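Local coordinates for uncharacterized protein (Staphylococcus aureus subsp. aureus Mu50, PDB 4QPV), which is of unknown function but belongs to the DUF1672 family and has an unusual fold described as a kinked-helix-beta-beta-beta repeat, at residues Asp49-Arg54 against Lys100-Ser105; Phe92-Pro97 against Val122-Ser127; Arg132-Glu137 against Pro255-Val260; Asp243-Leu248 against Ile282-Phe287; Ser261-Asn266 against Pro274-Lys279. All blocks are in the same frame, centred on the assembly; numbering follows the deposited sequence.

Interaction 1: Asp49-Arg54 against Lys100-Ser105; sequences DKIAKR and KSIIES
R54 of helix 48-63 leans over I102 in the 3-10 turn 100-103, the short turn that follows strand 90-98 of the three-stranded antiparallel sheet; helix and turn pack side by side here. The arginine chain bends twice, at chi2 (-74°) and chi3 (-92°). Its CB lies 3.6 Å from I102 CG1, the two side chains running past each other in opposite directions, and the guanidinium folds back onto the turn's backbone. R54 NE donates to I102 O at 2.9 Å with an N-H...O angle of 154°, and this acceptor lies near the guanidinium plane. S105 comes in differently, over a face: its C sits 3.7 Å above the guanidinium centre. S105 O is also near NE, but the angle is too poor for a hydrogen bond. NH1 is bonded to Q57 and to the carbonyl of S107, while NH2 reaches S101 O through water 2, so bonds around the rim fix the group's rotation. Deeper in, I51 CG1 meets I102 CG2 at 4.2 Å, with F43, V72, V79 and V81 packed around I51. On the outer side, K50 crosses I103 at about a right angle, CG to CG2 4.0 Å. The lysine forms a salt bridge with D106, and water 1, 2.8 Å from K50 NZ, donates a hydrogen bond to I103 O.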
# COMPACT_ATOMS: atom_id res chain seq x y z
N ASP A 49 -7.17 4.35 21.57
CA ASP A 49 -5.92 5.08 21.84
C ASP A 49 -4.75 4.17 22.26
O ASP A 49 -3.64 4.34 21.77
CB ASP A 49 -6.14 6.18 22.89
CG ASP A 49 -7.07 7.30 22.44
OD1 ASP A 49 -7.36 7.38 21.22
OD2 ASP A 49 -7.54 8.06 23.30
N LYS A 50 -5.01 3.24 23.16
CA LYS A 50 -3.96 2.33 23.63
C LYS A 50 -3.48 1.45 22.48
O LYS A 50 -2.28 1.28 22.30
CB LYS A 50 -4.48 1.44 24.78
CG LYS A 50 -3.48 0.39 25.31
CD LYS A 50 -2.27 1.05 25.99
CE LYS A 50 -1.55 0.07 26.88
NZ LYS A 50 -0.64 0.76 27.83
N ILE A 51 -4.42 0.93 21.68
CA ILE A 51 -4.07 0.02 20.58
C ILE A 51 -3.26 0.80 19.53
O ILE A 51 -2.23 0.29 19.05
CB ILE A 51 -5.31 -0.70 19.99
CG1 ILE A 51 -5.96 -1.66 21.02
CG2 ILE A 51 -4.95 -1.46 18.70
CD1 ILE A 51 -7.49 -2.01 20.69
N ALA A 52 -3.69 2.04 19.23
CA ALA A 52 -2.98 2.92 18.28
C ALA A 52 -1.54 3.17 18.76
O ALA A 52 -0.60 3.02 17.98
CB ALA A 52 -3.72 4.24 18.13
N LYS A 53 -1.37 3.47 20.07
CA LYS A 53 -0.06 3.71 20.68
C LYS A 53 0.83 2.46 20.57
O LYS A 53 2.01 2.59 20.21
CB LYS A 53 -0.24 4.13 22.17
CG LYS A 53 1.08 4.34 22.92
CD LYS A 53 0.91 5.01 24.28
CE LYS A 53 0.35 4.11 25.35
NZ LYS A 53 0.45 4.75 26.69
N ARG A 54 0.27 1.27 20.88
CA ARG A 54 1.02 0.00 20.79
C ARG A 54 1.40 -0.32 19.33
O ARG A 54 2.51 -0.81 19.08
CB ARG A 54 0.26 -1.17 21.44
CG ARG A 54 0.08 -1.01 22.98
CD ARG A 54 1.39 -1.27 23.72
NE ARG A 54 1.52 -2.67 24.12
CZ ARG A 54 2.66 -3.25 24.46
NH1 ARG A 54 3.81 -2.58 24.39
NH2 ARG A 54 2.67 -4.50 24.88
N LYS A 100 -6.01 -9.16 22.24
CA LYS A 100 -6.57 -8.19 23.18
C LYS A 100 -5.58 -7.88 24.31
O LYS A 100 -5.59 -6.78 24.84
CB LYS A 100 -7.89 -8.72 23.77
CG LYS A 100 -9.06 -8.75 22.78
CD LYS A 100 -10.15 -9.68 23.30
CE LYS A 100 -11.42 -8.94 23.63
NZ LYS A 100 -12.27 -9.69 24.60
N SER A 101 -4.68 -8.85 24.64
CA SER A 101 -3.66 -8.70 25.68
C SER A 101 -2.64 -7.58 25.37
O SER A 101 -1.84 -7.24 26.25
CB SER A 101 -2.93 -10.01 25.92
OG SER A 101 -2.18 -10.36 24.77
N ILE A 102 -2.68 -6.98 24.17
CA ILE A 102 -1.80 -5.86 23.82
C ILE A 102 -1.97 -4.65 24.78
O ILE A 102 -1.03 -3.88 24.96
CB ILE A 102 -1.97 -5.42 22.33
CG1 ILE A 102 -0.75 -4.56 21.86
CG2 ILE A 102 -3.32 -4.70 22.07
CD1 ILE A 102 0.61 -5.28 21.82
N ILE A 103 -3.15 -4.50 25.41
CA ILE A 103 -3.41 -3.37 26.34
C ILE A 103 -2.71 -3.55 27.70
O ILE A 103 -2.71 -2.62 28.51
CB ILE A 103 -4.95 -3.20 26.56
CG1 ILE A 103 -5.58 -4.40 27.34
CG2 ILE A 103 -5.69 -2.89 25.23
CD1 ILE A 103 -6.99 -4.08 27.95
N GLU A 104 -2.16 -4.75 27.96
CA GLU A 104 -1.62 -5.09 29.28
C GLU A 104 -0.28 -4.46 29.65
O GLU A 104 0.05 -4.42 30.84
CB GLU A 104 -1.49 -6.61 29.41
CG GLU A 104 -2.84 -7.33 29.45
CD GLU A 104 -2.76 -8.83 29.59
OE1 GLU A 104 -1.65 -9.35 29.86
OE2 GLU A 104 -3.80 -9.49 29.40
N SER A 105 0.48 -3.96 28.67
CA SER A 105 1.81 -3.43 28.96
C SER A 105 2.24 -2.33 27.99
O SER A 105 1.58 -2.09 27.00
CB SER A 105 2.82 -4.59 28.88
OG SER A 105 4.15 -4.18 29.11
O HOH W 1 -0.71 -1.16 29.90
O HOH W 2 0.86 -6.47 26.05

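Interaction 2: Phe92-Pro97 against Val122-Ser127; sequences FNASIP and VGTVLS
F92 has its CG between the backbone N and the carbonyl carbon (chi1 63°), and this turns the ring from the strand onto V125 of the helix. V125 CA then stands almost squarely over the ring, 4.0 Å from the centroid in a CH-pi contact. The same valine sets CG1 anti to its backbone N (166°), and both methyls reach the far end of the ring: CG2 comes within 3.7 Å of F92 CZ, and CG1 lies 3.9 Å from CE2. One residue earlier in the helix, the methyl of T124 does the packing. T124 CG2 is 3.6 Å from A94 CB and touches N93 O at the same distance, while OG1 makes weak hydrogen bonds to T120 O and S168 O. No hydrogen bond crosses between the segments; the contact is buried and rests on van der Waals packing. L65 touches both F92 and V125, and F59 of helix 48-63 meets A94, so that helix shares the job of covering this strand. The axes of the two segments pass 7.6 Å apart and run nearly antiparallel, at 162°, a helix-on-sheet packing in which helix 116-133 lies against the last strand, 90-98, of the three-stranded antiparallel sheet.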
# COMPACT_ATOMS: atom_id res chain seq x y z
N PHE A 92 4.52 4.59 3.30
CA PHE A 92 3.73 3.36 3.12
C PHE A 92 2.58 3.33 4.10
O PHE A 92 2.55 4.10 5.07
CB PHE A 92 4.61 2.07 3.31
CG PHE A 92 5.20 1.88 4.70
CD1 PHE A 92 4.45 1.32 5.73
CD2 PHE A 92 6.49 2.32 4.99
CE1 PHE A 92 4.99 1.19 7.02
CE2 PHE A 92 7.05 2.14 6.26
CZ PHE A 92 6.30 1.58 7.27
N ASN A 93 1.66 2.41 3.82
CA ASN A 93 0.56 2.03 4.70
C ASN A 93 0.72 0.56 4.99
O ASN A 93 1.10 -0.20 4.09
CB ASN A 93 -0.80 2.36 4.12
CG ASN A 93 -1.13 3.81 4.27
OD1 ASN A 93 -0.48 4.68 3.69
ND2 ASN A 93 -2.12 4.11 5.10
N ALA A 94 0.48 0.17 6.23
CA ALA A 94 0.63 -1.22 6.64
C ALA A 94 -0.33 -1.50 7.76
O ALA A 94 -0.97 -0.57 8.26
CB ALA A 94 2.07 -1.45 7.11
N SER A 95 -0.44 -2.77 8.17
CA SER A 95 -1.26 -3.11 9.33
C SER A 95 -0.62 -4.23 10.11
O SER A 95 0.16 -5.03 9.56
CB SER A 95 -2.70 -3.47 8.93
OG SER A 95 -2.77 -4.78 8.39
N ILE A 96 -0.95 -4.28 11.40
CA ILE A 96 -0.42 -5.29 12.30
C ILE A 96 -1.55 -5.86 13.16
O ILE A 96 -2.28 -5.05 13.76
CB ILE A 96 0.76 -4.74 13.17
CG1 ILE A 96 1.38 -5.81 14.08
CG2 ILE A 96 0.40 -3.47 13.96
CD1 ILE A 96 2.23 -6.87 13.38
N PRO A 97 -1.72 -7.19 13.27
CA PRO A 97 -2.76 -7.70 14.18
C PRO A 97 -2.21 -7.80 15.59
O PRO A 97 -1.00 -7.98 15.79
CB PRO A 97 -3.08 -9.08 13.59
CG PRO A 97 -1.78 -9.54 13.00
CD PRO A 97 -0.98 -8.31 12.62
N VAL A 122 7.84 -6.99 6.34
CA VAL A 122 9.11 -6.38 5.93
C VAL A 122 8.97 -5.87 4.46
O VAL A 122 9.34 -4.73 4.20
CB VAL A 122 10.31 -7.33 6.11
CG1 VAL A 122 11.55 -6.82 5.37
CG2 VAL A 122 10.63 -7.52 7.59
N GLY A 123 8.42 -6.70 3.57
CA GLY A 123 8.21 -6.33 2.16
C GLY A 123 7.30 -5.12 2.01
O GLY A 123 7.55 -4.25 1.18
N THR A 124 6.26 -5.03 2.86
CA THR A 124 5.32 -3.91 2.89
C THR A 124 6.07 -2.62 3.29
O THR A 124 5.89 -1.58 2.66
CB THR A 124 4.17 -4.27 3.83
OG1 THR A 124 3.36 -5.25 3.17
CG2 THR A 124 3.32 -3.08 4.20
N VAL A 125 6.91 -2.69 4.32
CA VAL A 125 7.69 -1.54 4.77
C VAL A 125 8.69 -1.16 3.68
O VAL A 125 8.83 0.02 3.37
CB VAL A 125 8.38 -1.88 6.10
CG1 VAL A 125 9.46 -0.87 6.46
CG2 VAL A 125 7.34 -2.00 7.22
N LEU A 126 9.34 -2.16 3.05
CA LEU A 126 10.34 -1.94 2.00
C LEU A 126 9.74 -1.28 0.74
O LEU A 126 10.48 -0.61 0.02
CB LEU A 126 11.10 -3.22 1.66
CG LEU A 126 12.07 -3.67 2.76
CD1 LEU A 126 12.79 -4.93 2.35
CD2 LEU A 126 13.05 -2.56 3.16
N SER A 127 8.42 -1.40 0.51
CA SER A 127 7.75 -0.69 -0.58
C SER A 127 7.96 0.83 -0.39
O SER A 127 8.14 1.58 -1.35
CB SER A 127 6.26 -1.04 -0.62
OG SER A 127 5.53 -0.19 -1.48

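Interaction 3: Arg132-Glu137 against Pro255-Val260; sequences RAHKEE and PHDLNV
H134 lays its imidazole against L258, and this is the close-packed half of the contact. L258 CD2 stands 3.7 Å from the ring centroid, nearly on the normal, in a CH-pi contact over one face. P255 is the other buried partner. It slides past E137 in the opposite direction, with CD 3.5 Å from the backbone E137 O and CG 3.8 Å from E137 CB. Polar groups gather on the more exposed side. The carboxylate of D257, swung between its own backbone N and carbonyl carbon (chi1 58°), crosses that of E137 with the planes 77° apart. E137 OE1 and D257 OD1 are only 2.9 Å apart although both are acceptors; such closeness would probably raise the proton affinity of one of them. H134 mediates between the two acids: its ND1 gives E137 OE1 a weak hydrogen bond, and it is also bonded to water 3, 3.0 Å away, which donates to D257 OD2 at 2.8 Å. P255 to L258 form a type I beta turn, which presents D257 beside the acid. H134 itself marks the break between helix 116-133 and helix 135-147, for which it takes the N-cap position. Within the fold, L138 and L141 of the second helix pack on P255, and beyond the turn the chain enters strand 259-265, flanked by strand 220-227.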
# COMPACT_ATOMS: atom_id res chain seq x y z
N ARG A 132 10.86 5.99 -1.84
CA ARG A 132 11.90 7.00 -1.64
C ARG A 132 12.99 6.90 -2.72
O ARG A 132 13.35 7.92 -3.31
CB ARG A 132 12.52 6.88 -0.25
CG ARG A 132 13.61 7.92 -0.02
CD ARG A 132 14.20 7.78 1.36
NE ARG A 132 15.28 8.75 1.52
CZ ARG A 132 16.07 8.83 2.59
NH1 ARG A 132 15.91 7.99 3.61
NH2 ARG A 132 17.04 9.73 2.64
N ALA A 133 13.46 5.68 -3.03
CA ALA A 133 14.53 5.47 -4.03
C ALA A 133 14.12 5.94 -5.45
O ALA A 133 15.00 6.24 -6.26
CB ALA A 133 14.94 4.01 -4.07
N HIS A 134 12.80 6.02 -5.74
CA HIS A 134 12.27 6.44 -7.05
C HIS A 134 11.21 7.53 -6.89
O HIS A 134 10.29 7.61 -7.71
CB HIS A 134 11.64 5.24 -7.78
CG HIS A 134 12.59 4.11 -8.00
ND1 HIS A 134 13.41 4.05 -9.11
CD2 HIS A 134 12.84 3.03 -7.22
CE1 HIS A 134 14.13 2.95 -8.97
NE2 HIS A 134 13.82 2.30 -7.85
N LYS A 135 11.34 8.38 -5.84
CA LYS A 135 10.34 9.39 -5.47
C LYS A 135 9.95 10.33 -6.61
O LYS A 135 8.76 10.44 -6.90
CB LYS A 135 10.82 10.21 -4.24
CG LYS A 135 9.73 11.12 -3.68
CD LYS A 135 10.21 11.93 -2.47
CE LYS A 135 9.06 12.46 -1.66
NZ LYS A 135 8.11 13.26 -2.48
N GLU A 136 10.91 11.04 -7.21
CA GLU A 136 10.60 12.01 -8.26
C GLU A 136 9.81 11.38 -9.41
O GLU A 136 8.81 11.97 -9.83
CB GLU A 136 11.89 12.66 -8.80
CG GLU A 136 11.65 13.75 -9.83
CD GLU A 136 12.84 14.63 -10.18
OE1 GLU A 136 13.95 14.36 -9.68
OE2 GLU A 136 12.65 15.59 -10.96
N GLU A 137 10.26 10.21 -9.92
CA GLU A 137 9.61 9.45 -11.01
C GLU A 137 8.20 9.03 -10.64
O GLU A 137 7.28 9.13 -11.46
CB GLU A 137 10.40 8.14 -11.25
CG GLU A 137 11.46 8.14 -12.31
CD GLU A 137 12.09 6.76 -12.43
OE1 GLU A 137 11.80 5.86 -11.58
OE2 GLU A 137 12.88 6.57 -13.37
N PRO A 255 8.33 6.25 -14.29
CA PRO A 255 9.24 5.13 -14.01
C PRO A 255 9.40 4.08 -15.12
O PRO A 255 8.93 2.94 -14.99
CB PRO A 255 8.67 4.51 -12.73
CG PRO A 255 7.76 5.57 -12.15
CD PRO A 255 7.17 6.21 -13.37
N HIS A 256 10.20 4.42 -16.15
CA HIS A 256 10.59 3.48 -17.21
C HIS A 256 11.40 2.31 -16.63
O HIS A 256 11.29 1.20 -17.14
CB HIS A 256 11.42 4.21 -18.28
CG HIS A 256 10.59 5.07 -19.17
ND1 HIS A 256 10.34 4.72 -20.49
CD2 HIS A 256 9.95 6.23 -18.90
CE1 HIS A 256 9.58 5.68 -20.97
NE2 HIS A 256 9.32 6.61 -20.05
N ASP A 257 12.21 2.56 -15.57
CA ASP A 257 13.06 1.55 -14.94
C ASP A 257 12.29 0.63 -13.96
O ASP A 257 12.91 -0.27 -13.38
CB ASP A 257 14.26 2.22 -14.23
CG ASP A 257 13.90 3.23 -13.14
OD1 ASP A 257 12.69 3.41 -12.87
OD2 ASP A 257 14.83 3.84 -12.58
N LEU A 258 10.97 0.85 -13.74
CA LEU A 258 10.19 -0.04 -12.88
C LEU A 258 9.25 -0.89 -13.74
O LEU A 258 9.10 -0.63 -14.93
CB LEU A 258 9.36 0.74 -11.82
CG LEU A 258 10.15 1.64 -10.85
CD1 LEU A 258 9.22 2.27 -9.81
CD2 LEU A 258 11.27 0.87 -10.15
N ASN A 259 8.62 -1.92 -13.13
CA ASN A 259 7.57 -2.68 -13.81
C ASN A 259 6.29 -1.89 -13.58
O ASN A 259 5.99 -1.57 -12.43
CB ASN A 259 7.47 -4.11 -13.30
CG ASN A 259 8.69 -4.92 -13.63
OD1 ASN A 259 9.11 -4.98 -14.78
ND2 ASN A 259 9.33 -5.49 -12.61
N VAL A 260 5.64 -1.43 -14.66
CA VAL A 260 4.44 -0.60 -14.53
C VAL A 260 3.31 -1.25 -15.33
O VAL A 260 3.48 -1.55 -16.51
CB VAL A 260 4.68 0.89 -14.92
CG1 VAL A 260 3.40 1.72 -14.79
CG2 VAL A 260 5.80 1.51 -14.07
O HOH W 3 14.84 6.06 -10.81

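Interaction 4: Asp243-Leu248 against Ile282-Phe287; sequences DFSEVL and IEVGVF
S245 and L248, one helical turn apart in helix 234-249, sit against a classic beta bulge that sets two residues, V286 and F287, opposite the single V260 of the neighbouring strand. The helix here packs on strand 282-285 of the mixed sheet. S245 has its OG anti to the backbone N (chi1 175°), which points the hydroxyl at the strand, where it donates to G285 O at 2.9 Å. The bond meets the carbonyl at a C=O...O angle of 136°, with the donor tilted 23° from the carbonyl plane. This side-chain bond pins the helix to the strand just where the chain turns its corner. One residue before that carbonyl, V284 CG1 packs on S245 CB at 3.6 Å. Beyond it, L248 and V286 cross at about a right angle, and the leucine's CD1 touches V286 CG2 at 4.0 Å. L248 CD1 also lies over one face of the F244 ring. F244 and L248 both continue inward to L262 of strand 259-265, and F244 stacks on Y152. At the outer end, F287 CZ approaches L248 O obliquely, and the ring meets that of H256. V286 CG1 is wedged between helix and ring, 3.8 Å from L248 CB and 3.7 Å above the plane of F287.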
# COMPACT_ATOMS: atom_id res chain seq x y z
N ASP A 243 -4.53 2.63 -25.53
CA ASP A 243 -4.15 3.97 -25.95
C ASP A 243 -3.49 4.74 -24.80
O ASP A 243 -2.45 5.36 -25.01
CB ASP A 243 -5.34 4.75 -26.51
CG ASP A 243 -4.93 6.08 -27.09
OD1 ASP A 243 -4.13 6.08 -28.06
OD2 ASP A 243 -5.42 7.12 -26.59
N PHE A 244 -4.04 4.65 -23.58
CA PHE A 244 -3.43 5.30 -22.44
C PHE A 244 -2.03 4.70 -22.18
O PHE A 244 -1.11 5.47 -21.93
CB PHE A 244 -4.35 5.18 -21.20
CG PHE A 244 -3.92 5.96 -19.96
CD1 PHE A 244 -3.13 7.10 -20.07
CD2 PHE A 244 -4.36 5.57 -18.70
CE1 PHE A 244 -2.76 7.82 -18.93
CE2 PHE A 244 -3.99 6.29 -17.56
CZ PHE A 244 -3.20 7.42 -17.69
N SER A 245 -1.83 3.35 -22.32
CA SER A 245 -0.49 2.75 -22.16
C SER A 245 0.49 3.37 -23.16
O SER A 245 1.62 3.72 -22.79
CB SER A 245 -0.54 1.24 -22.35
OG SER A 245 0.78 0.71 -22.31
N GLU A 246 0.05 3.54 -24.42
CA GLU A 246 0.90 4.15 -25.45
C GLU A 246 1.28 5.59 -25.07
O GLU A 246 2.44 5.96 -25.22
CB GLU A 246 0.23 4.10 -26.83
CG GLU A 246 0.12 2.67 -27.35
CD GLU A 246 1.41 1.87 -27.38
OE1 GLU A 246 2.41 2.36 -27.95
OE2 GLU A 246 1.44 0.76 -26.79
N VAL A 247 0.33 6.36 -24.53
CA VAL A 247 0.58 7.73 -24.05
C VAL A 247 1.66 7.70 -22.92
O VAL A 247 2.66 8.42 -23.00
CB VAL A 247 -0.74 8.41 -23.60
CG1 VAL A 247 -0.49 9.70 -22.81
CG2 VAL A 247 -1.65 8.67 -24.80
N LEU A 248 1.49 6.81 -21.94
CA LEU A 248 2.41 6.65 -20.80
C LEU A 248 3.84 6.28 -21.25
O LEU A 248 4.80 6.87 -20.74
CB LEU A 248 1.86 5.59 -19.82
CG LEU A 248 0.59 6.01 -19.08
CD1 LEU A 248 -0.01 4.86 -18.30
CD2 LEU A 248 0.85 7.22 -18.17
N ILE A 282 -9.32 -5.02 -16.51
CA ILE A 282 -8.55 -4.95 -17.74
C ILE A 282 -7.13 -4.74 -17.26
O ILE A 282 -6.92 -3.88 -16.39
CB ILE A 282 -8.98 -3.78 -18.67
CG1 ILE A 282 -10.35 -4.01 -19.29
CG2 ILE A 282 -7.91 -3.50 -19.75
CD1 ILE A 282 -10.90 -2.74 -19.89
N GLU A 283 -6.15 -5.47 -17.83
CA GLU A 283 -4.75 -5.24 -17.48
C GLU A 283 -3.96 -4.99 -18.76
O GLU A 283 -4.07 -5.78 -19.70
CB GLU A 283 -4.18 -6.40 -16.68
CG GLU A 283 -2.85 -6.09 -16.01
CD GLU A 283 -2.31 -7.20 -15.12
OE1 GLU A 283 -3.12 -7.94 -14.52
OE2 GLU A 283 -1.06 -7.31 -15.02
N VAL A 284 -3.24 -3.87 -18.82
CA VAL A 284 -2.38 -3.54 -19.97
C VAL A 284 -0.99 -3.21 -19.45
O VAL A 284 -0.84 -2.32 -18.60
CB VAL A 284 -2.94 -2.41 -20.88
CG1 VAL A 284 -1.96 -2.08 -22.00
CG2 VAL A 284 -4.30 -2.78 -21.46
N GLY A 285 0.03 -3.90 -19.96
CA GLY A 285 1.41 -3.62 -19.57
C GLY A 285 1.86 -2.27 -20.08
O GLY A 285 1.46 -1.85 -21.18
N VAL A 286 2.64 -1.53 -19.26
CA VAL A 286 3.19 -0.24 -19.68
C VAL A 286 4.72 -0.46 -19.84
O VAL A 286 5.24 -0.33 -20.95
CB VAL A 286 2.84 0.94 -18.74
CG1 VAL A 286 3.49 2.24 -19.23
CG2 VAL A 286 1.32 1.10 -18.59
N PHE A 287 5.40 -0.83 -18.74
CA PHE A 287 6.83 -1.14 -18.73
C PHE A 287 7.04 -2.49 -18.09
O PHE A 287 6.45 -2.77 -17.05
CB PHE A 287 7.65 -0.07 -17.96
CG PHE A 287 7.43 1.34 -18.43
CD1 PHE A 287 7.67 1.70 -19.76
CD2 PHE A 287 6.99 2.32 -17.55
CE1 PHE A 287 7.46 3.01 -20.19
CE2 PHE A 287 6.78 3.63 -17.99
CZ PHE A 287 7.02 3.96 -19.31

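Interaction 5: Ser261-Asn266 against Pro274-Lys279; sequences SLQISN and PNYSKK
Y276 points its ring at strand 259-265 and takes the side-chain amide of Q263 at its edge. Q263 OE1 lies in the ring plane, 3.5 Å from Y276 CE2, and amide and ring are nearly coplanar, 23° apart, as the two side chains pass in opposite directions. F226 meets the ring edge-to-face. Farther along, S265 OG approaches Y276 CE1 obliquely at 3.3 Å. The phenol oxygen lies beside the backbone, 3.4 Å from I264 CA, and is hydrogen-bonded to L225 O of strand 220-227. The loop that carries Y276 in the 3-10 turn 276-278 thus folds back on strand 259-265 of the mixed sheet, beyond the short strand 268-270, before the chain enters strand 282-285. K279, modelled in two conformations, reaches the strand's end: in one of them, bent at chi3 (70°), NZ donates to S265 OG at 2.7 Å and to N266 OD1 at 3.0 Å. The same amine is also bonded to Y268 O, and N266 OD1 accepts from Y268 N.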
# COMPACT_ATOMS: atom_id res chain seq x y z
N SER A 261 2.16 -1.43 -14.68
CA SER A 261 0.99 -2.09 -15.26
C SER A 261 -0.27 -1.25 -15.02
O SER A 261 -0.54 -0.78 -13.91
CB SER A 261 0.85 -3.48 -14.64
OG SER A 261 -0.34 -4.16 -15.02
N LEU A 262 -1.07 -1.11 -16.07
CA LEU A 262 -2.32 -0.38 -16.02
C LEU A 262 -3.47 -1.34 -15.78
O LEU A 262 -3.64 -2.31 -16.53
CB LEU A 262 -2.44 0.32 -17.40
CG LEU A 262 -3.28 1.56 -17.59
CD1 LEU A 262 -2.90 2.70 -16.61
CD2 LEU A 262 -3.15 2.04 -19.04
N GLN A 263 -4.25 -1.11 -14.70
CA GLN A 263 -5.46 -1.86 -14.40
C GLN A 263 -6.61 -0.90 -14.23
O GLN A 263 -6.46 0.16 -13.62
CB GLN A 263 -5.36 -2.76 -13.15
CG GLN A 263 -4.44 -3.98 -13.33
CD GLN A 263 -4.56 -4.95 -12.16
OE1 GLN A 263 -5.17 -4.68 -11.14
NE2 GLN A 263 -3.94 -6.10 -12.28
N ILE A 264 -7.78 -1.29 -14.76
CA ILE A 264 -9.03 -0.54 -14.65
C ILE A 264 -10.17 -1.55 -14.44
O ILE A 264 -10.14 -2.65 -14.98
CB ILE A 264 -9.32 0.42 -15.85
CG1 ILE A 264 -10.43 1.46 -15.47
CG2 ILE A 264 -9.65 -0.37 -17.15
CD1 ILE A 264 -10.62 2.69 -16.39
N SER A 265 -11.15 -1.15 -13.64
CA SER A 265 -12.34 -1.97 -13.35
C SER A 265 -13.61 -1.11 -13.43
O SER A 265 -13.53 0.08 -13.77
CB SER A 265 -12.20 -2.61 -11.98
OG SER A 265 -12.14 -1.61 -10.97
N ASN A 266 -14.76 -1.66 -13.01
CA ASN A 266 -16.00 -0.87 -13.00
C ASN A 266 -15.95 0.15 -11.83
O ASN A 266 -14.96 0.20 -11.07
CB ASN A 266 -17.24 -1.78 -12.98
CG ASN A 266 -17.50 -2.52 -11.69
OD1 ASN A 266 -16.98 -2.19 -10.62
ND2 ASN A 266 -18.36 -3.53 -11.77
N PRO A 274 -12.87 -3.88 0.73
CA PRO A 274 -12.51 -3.11 -0.48
C PRO A 274 -11.22 -3.58 -1.14
O PRO A 274 -10.27 -2.82 -1.29
CB PRO A 274 -12.38 -1.68 0.06
CG PRO A 274 -11.89 -1.86 1.45
CD PRO A 274 -12.64 -3.08 1.96
N ASN A 275 -11.22 -4.84 -1.58
CA ASN A 275 -10.07 -5.50 -2.17
C ASN A 275 -10.11 -5.40 -3.71
O ASN A 275 -10.84 -6.14 -4.38
CB ASN A 275 -10.03 -6.99 -1.72
CG ASN A 275 -8.79 -7.73 -2.12
OD1 ASN A 275 -8.01 -7.29 -2.97
ND2 ASN A 275 -8.57 -8.89 -1.51
N TYR A 276 -9.28 -4.51 -4.27
CA TYR A 276 -9.22 -4.31 -5.72
C TYR A 276 -8.81 -5.59 -6.47
O TYR A 276 -9.29 -5.81 -7.58
CB TYR A 276 -8.25 -3.17 -6.06
CG TYR A 276 -8.39 -2.66 -7.47
CD1 TYR A 276 -9.29 -1.64 -7.78
CD2 TYR A 276 -7.61 -3.17 -8.51
CE1 TYR A 276 -9.44 -1.17 -9.09
CE2 TYR A 276 -7.73 -2.70 -9.81
CZ TYR A 276 -8.66 -1.71 -10.10
OH TYR A 276 -8.79 -1.26 -11.38
N SER A 277 -7.92 -6.41 -5.88
CA SER A 277 -7.42 -7.63 -6.55
C SER A 277 -8.53 -8.65 -6.84
O SER A 277 -8.31 -9.52 -7.70
CB SER A 277 -6.31 -8.28 -5.74
OG SER A 277 -6.84 -8.97 -4.62
N LYS A 278 -9.70 -8.55 -6.16
CA LYS A 278 -10.82 -9.49 -6.36
C LYS A 278 -11.78 -8.99 -7.45
O LYS A 278 -12.70 -9.71 -7.84
CB LYS A 278 -11.59 -9.72 -5.04
CG LYS A 278 -10.74 -10.29 -3.90
CD LYS A 278 -10.64 -11.81 -3.93
CE LYS A 278 -9.49 -12.33 -3.10
NZ LYS A 278 -8.18 -12.08 -3.74
N LYS A 279 -11.54 -7.77 -7.97
CA LYS A 279 -12.41 -7.21 -9.01
C LYS A 279 -12.05 -7.72 -10.40
O LYS A 279 -10.93 -8.18 -10.62
CB LYS A 279 -12.33 -5.67 -8.99
CG LYS A 279 -12.94 -5.04 -7.74
CD LYS A 279 -13.14 -3.54 -7.92
CE LYS A 279 -14.25 -3.26 -8.92
NZ LYS A 279 -14.29 -1.84 -9.31

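How the interactions relate
From the N terminus, interaction 1 closes a loop that holds the three-stranded antiparallel sheet, bringing helix 48-63 to the turn after its last strand. Interaction 2 starts within that loop and ends beyond it, so the two cross; it adds helix 116-133 to the same sheet. That helix leads straight into interaction 3, whose long loop runs to the start of strand 259-265 and so links this region to the mixed sheet. Interaction 4 crosses interaction 3, and the two meet through backbone pairing of V260 with V286 and F287. Interaction 5 falls wholly between the segments of interaction 4, with strands 259-265 and 282-285 paired beside it. Interactions 1 and 4 lie about 45 Å apart, centre to centre.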